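Tungsten formylmethanofuran dehydrogenase subunit E (Syntrophus aciditrophicus, PDB 3D00) is of unknown precise function but belongs to the FmdE family, implicated in microbial methanogenesis, and binds zinc through a C-terminal treble-clef finger. Local coordinates at residues 34-39 and 100-105. Residues are numbered along the deposited sequence; the frame is centred on the assembly and turned at random.
Sequences GFMVDL and VFLDVE
Helix-on-sheet packing in the alpha+beta core of the FmdE domain brings Met36 and Leu39 of helix 28-42 against Val100 and Leu102 of strand 96-102. The short helix and strand segments approach to 8.5 Å between axes and run at 146°, closer to antiparallel than to parallel. No hydrogen bond links 34-39 to 100-105, and the contact is essentially apolar, with 235 Å² buried in total.

Met36, present as selenomethionine, takes part in three of the four residue pairs, and Val100 faces it with a similar buried area. Its CG stands anti to the carbonyl carbon (chi1 -67°), which aims the Met36 chain at the strand, and a bend at chi3 (78°) folds the terminal methyl onto the strand backbone. There CE of Met36 lies 3.3 Å from O of Val100 and 3.8 Å from CA of Phe101. The side chains of Met36 and Val100 run alongside each other with opposite headings, CG of Met36 meeting CG1 of Val100 at 3.9 Å. The other Val100 methyl, CG2, rests 3.8 Å from the backbone O of Met36. Farther along the strand, the Leu102 side chain lies roughly perpendicular to that of Met36, with CD1 of Leu102 3.7 Å from SE of Met36. One turn on from Met36, Leu39 adds a lighter touch, its CD2 reaching CG1 of Val100 at 4.2 Å.

Phe101, between Val100 and Leu102, has its CB directed away from the helix, in keeping with the alternation of a strand, and packs on Glu171 of the second subunit. On the helix side of the sheet, Leu143 from strand 143-149 touches both Met36 and Leu102, while Leu60 of helix 60-67 packs on Met36 and helix 111-117 covers Leu102 through Trp116 and Phe117.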
loop_
_atom_site.group_PDB
_atom_site.type_symbol
_atom_site.label_atom_id
_atom_site.label_comp_id
_atom_site.label_asym_id
_atom_site.label_seq_id
_atom_site.Cartn_x
_atom_site.Cartn_y
_atom_site.Cartn_z
ATOM N N GLY A 34 -8.525 12.854 1.544
ATOM C CA GLY A 34 -9.020 13.391 0.270
ATOM C C GLY A 34 -8.817 14.884 0.067
ATOM O O GLY A 34 -8.510 15.363 -1.056
ATOM N N PHE A 35 -9.078 15.638 1.126
ATOM C CA PHE A 35 -8.886 17.070 1.077
ATOM C C PHE A 35 -7.438 17.357 0.958
ATOM O O PHE A 35 -7.057 18.295 0.316
ATOM C CB PHE A 35 -9.486 17.746 2.295
ATOM C CG PHE A 35 -10.969 17.790 2.261
ATOM C CD1 PHE A 35 -11.624 18.556 1.309
ATOM C CD2 PHE A 35 -11.721 17.115 3.208
ATOM C CE1 PHE A 35 -12.987 18.612 1.277
ATOM C CE2 PHE A 35 -13.083 17.174 3.190
ATOM C CZ PHE A 35 -13.719 17.900 2.227
HETATM N N MSE A 36 -6.616 16.568 1.616
HETATM C CA MSE A 36 -5.185 16.789 1.561
HETATM C C MSE A 36 -4.569 16.528 0.198
HETATM O O MSE A 36 -3.789 17.328 -0.312
HETATM C CB MSE A 36 -4.474 15.950 2.625
HETATM C CG MSE A 36 -4.801 16.393 4.021
HETATM SE SE MSE A 36 -4.302 15.021 5.336
HETATM C CE MSE A 36 -2.488 15.289 5.446
ATOM N N VAL A 37 -4.937 15.425 -0.405
ATOM C CA VAL A 37 -4.437 15.064 -1.721
ATOM C C VAL A 37 -4.957 16.037 -2.771
ATOM O O VAL A 37 -4.203 16.442 -3.659
ATOM C CB VAL A 37 -4.824 13.608 -2.094
ATOM C CG1 VAL A 37 -4.545 13.299 -3.597
ATOM C CG2 VAL A 37 -4.116 12.648 -1.179
ATOM N N ASP A 38 -6.224 16.438 -2.648
ATOM C CA ASP A 38 -6.771 17.480 -3.500
ATOM C C ASP A 38 -6.001 18.810 -3.425
ATOM O O ASP A 38 -5.682 19.388 -4.450
ATOM C CB ASP A 38 -8.255 17.702 -3.161
ATOM C CG ASP A 38 -8.877 18.820 -3.947
ATOM O OD1 ASP A 38 -9.347 18.591 -5.085
ATOM O OD2 ASP A 38 -8.927 19.922 -3.403
ATOM N N LEU A 39 -5.711 19.305 -2.218
ATOM C CA LEU A 39 -4.933 20.556 -2.068
ATOM C C LEU A 39 -3.497 20.387 -2.637
ATOM O O LEU A 39 -2.961 21.285 -3.296
ATOM C CB LEU A 39 -4.892 20.962 -0.587
ATOM C CG LEU A 39 -4.103 22.222 -0.167
ATOM C CD1 LEU A 39 -4.685 23.378 -0.902
ATOM C CD2 LEU A 39 -4.103 22.484 1.371
ATOM N N VAL A 100 1.512 18.377 2.728
ATOM C CA VAL A 100 0.271 18.808 3.324
ATOM C C VAL A 100 0.073 18.042 4.604
ATOM O O VAL A 100 0.265 16.837 4.659
ATOM C CB VAL A 100 -0.967 18.582 2.402
ATOM C CG1 VAL A 100 -2.206 19.167 3.075
ATOM C CG2 VAL A 100 -0.744 19.194 1.045
ATOM N N PHE A 101 -0.335 18.773 5.624
ATOM C CA PHE A 101 -0.569 18.229 6.910
ATOM C C PHE A 101 -1.678 19.002 7.639
ATOM O O PHE A 101 -2.140 20.056 7.179
ATOM C CB PHE A 101 0.756 18.238 7.699
ATOM C CG PHE A 101 1.381 19.610 7.900
ATOM C CD1 PHE A 101 2.111 20.202 6.908
ATOM C CD2 PHE A 101 1.262 20.266 9.104
ATOM C CE1 PHE A 101 2.713 21.433 7.113
ATOM C CE2 PHE A 101 1.861 21.508 9.324
ATOM C CZ PHE A 101 2.585 22.082 8.322
ATOM N N LEU A 102 -2.103 18.459 8.773
ATOM C CA LEU A 102 -3.135 19.081 9.589
ATOM C C LEU A 102 -2.543 20.149 10.522
ATOM O O LEU A 102 -1.495 19.957 11.133
ATOM C CB LEU A 102 -3.913 18.029 10.382
ATOM C CG LEU A 102 -5.171 17.453 9.716
ATOM C CD1 LEU A 102 -4.804 17.067 8.325
ATOM C CD2 LEU A 102 -5.758 16.256 10.508
ATOM N N ASP A 103 -3.249 21.267 10.600
ATOM C CA ASP A 103 -2.863 22.429 11.384
ATOM C C ASP A 103 -3.883 22.518 12.534
ATOM O O ASP A 103 -5.007 22.990 12.351
ATOM C CB ASP A 103 -2.918 23.663 10.468
ATOM C CG ASP A 103 -2.110 24.855 10.986
ATOM O OD1 ASP A 103 -0.962 24.678 11.440
ATOM O OD2 ASP A 103 -2.630 25.999 10.879
ATOM N N VAL A 104 -3.502 22.012 13.708
ATOM C CA VAL A 104 -4.395 22.037 14.892
ATOM C C VAL A 104 -4.742 23.467 15.325
ATOM O O VAL A 104 -5.851 23.692 15.843
ATOM C CB VAL A 104 -3.850 21.188 16.063
ATOM C CG1 VAL A 104 -4.816 21.225 17.274
ATOM C CG2 VAL A 104 -3.630 19.748 15.594
ATOM N N GLU A 105 -3.850 24.423 15.030
ATOM C CA GLU A 105 -4.160 25.868 15.197
ATOM C C GLU A 105 -5.466 26.273 14.492
ATOM O O GLU A 105 -6.193 27.166 14.967
ATOM C CB GLU A 105 -3.001 26.778 14.722
ATOM C CG GLU A 105 -1.541 26.219 14.937
ATOM C CD GLU A 105 -0.436 27.316 15.037
ATOM O OE1 GLU A 105 -0.640 28.457 14.537
ATOM O OE2 GLU A 105 0.647 27.035 15.618
#